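Local coordinates for RNA-binding protein RO60 (Deinococcus radiodurans, PDB 2NVO), which binds small RNAs that accumulate during recovery from ultraviolet irradiation and contributes to the resistance of the bacterium to that radiation, at residues 180-183 / 184-188. Sequence-based numbering, arbitrary orientation.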
# COMPACT_ATOMS: atom_id res chain seq x y z
N ASP A 180 -4.40 12.54 -15.49
CA ASP A 180 -4.70 12.04 -16.83
C ASP A 180 -5.66 12.98 -17.58
O ASP A 180 -5.31 14.12 -17.86
CB ASP A 180 -5.26 10.62 -16.77
CG ASP A 180 -4.94 9.81 -18.01
OD1 ASP A 180 -4.21 10.33 -18.89
OD2 ASP A 180 -5.42 8.67 -18.11
N GLY A 181 -6.87 12.52 -17.88
CA GLY A 181 -7.85 13.35 -18.56
C GLY A 181 -8.34 14.53 -17.71
O GLY A 181 -8.27 15.69 -18.13
N TRP A 182 -8.83 14.22 -16.52
CA TRP A 182 -9.41 15.22 -15.61
C TRP A 182 -8.40 16.12 -14.90
O TRP A 182 -7.38 15.66 -14.38
CB TRP A 182 -10.27 14.51 -14.56
CG TRP A 182 -11.59 14.12 -15.10
CD1 TRP A 182 -11.95 12.90 -15.60
CD2 TRP A 182 -12.74 14.97 -15.23
NE1 TRP A 182 -13.26 12.93 -16.02
CE2 TRP A 182 -13.76 14.19 -15.82
CE3 TRP A 182 -13.00 16.30 -14.90
CZ2 TRP A 182 -15.03 14.71 -16.08
CZ3 TRP A 182 -14.26 16.81 -15.17
CH2 TRP A 182 -15.26 16.02 -15.75
N SER A 183 -8.69 17.42 -14.86
CA SER A 183 -7.90 18.37 -14.09
C SER A 183 -8.81 19.10 -13.10
O SER A 183 -10.03 19.08 -13.26
CB SER A 183 -7.24 19.39 -15.02
OG SER A 183 -8.18 20.34 -15.51
N GLN A 184 -8.23 19.73 -12.10
CA GLN A 184 -9.02 20.56 -11.18
C GLN A 184 -9.73 21.66 -11.96
O GLN A 184 -10.89 21.98 -11.70
CB GLN A 184 -8.13 21.18 -10.08
CG GLN A 184 -7.27 20.16 -9.34
CD GLN A 184 -8.07 19.23 -8.47
OE1 GLN A 184 -7.62 18.13 -8.15
NE2 GLN A 184 -9.26 19.65 -8.08
N ALA A 185 -9.02 22.24 -12.93
CA ALA A 185 -9.59 23.26 -13.80
C ALA A 185 -10.88 22.79 -14.49
O ALA A 185 -11.87 23.52 -14.50
CB ALA A 185 -8.58 23.72 -14.83
N ASP A 186 -10.86 21.59 -15.07
CA ASP A 186 -12.05 21.01 -15.70
C ASP A 186 -13.23 20.95 -14.73
O ASP A 186 -14.33 21.41 -15.04
CB ASP A 186 -11.78 19.57 -16.16
CG ASP A 186 -10.75 19.48 -17.26
OD1 ASP A 186 -10.50 20.50 -17.94
OD2 ASP A 186 -10.19 18.38 -17.41
N ALA A 187 -12.99 20.34 -13.58
CA ALA A 187 -14.03 20.17 -12.58
C ALA A 187 -14.58 21.52 -12.12
O ALA A 187 -15.78 21.67 -11.94
CB ALA A 187 -13.49 19.38 -11.39
N LEU A 188 -13.69 22.48 -11.92
CA LEU A 188 -14.08 23.79 -11.42
C LEU A 188 -14.97 24.53 -12.43
O LEU A 188 -15.90 25.23 -12.05
CB LEU A 188 -12.85 24.62 -11.04
CG LEU A 188 -12.13 24.18 -9.75
CD1 LEU A 188 -10.80 24.91 -9.57
CD2 LEU A 188 -13.03 24.37 -8.53
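The indole of Trp182 and the carboxylate of Asp186 meet at a steep angle, their planes 73° apart. Asp186 reaches the six-membered ring through its methylene: CB approaches obliquely, 3.7 Å from CE3 of Trp182. At the ring's edge, close to its plane, lies the backbone N of Ala187, 4.1 Å from Trp182 CZ3. The carboxylate itself turns to the backbone, where Asp186 OD2 accepts from Ser183 N at 3.1 Å, the donor standing above the carboxylate plane rather than within it. The reciprocal bond is straighter: Asp186 N donates to Ser183 OG over 3.0 Å with an N-H...O angle of 164°. Chi1 of 74° sets OG between the backbone N and carbonyl carbon of Ser183, turned to the opening turn of the helix. Together the two bonds make a capping box, a worked example of how a helix beginning pairs N-H groups that have no carbonyl one turn earlier. Ser183 is the N-cap, and its carbonyl O starts the regular ladder by accepting from Ala187 N at 3.2 Å. Ala185 CB packs 3.5 Å from Ser183 OG on the same turn. The box fixes the turn at which the chain, leaving a short, weakly bonded strand, enters helix 184-191, within the helical-repeat TROVE domain, in a region that probably takes part in RNA binding. Beyond it, Trp182 NE1 is hydrogen-bonded to Asp144 and the indole packs on Leu140 and Trp149, tying the capped end to helix 133-143 and the loop that follows. Asp186 OD1 has a weak, long ion pair with Arg189. A carboxylate at the first turn faces the positive end of the helix dipole, which would be expected to favour its ionised form and strengthen the cap.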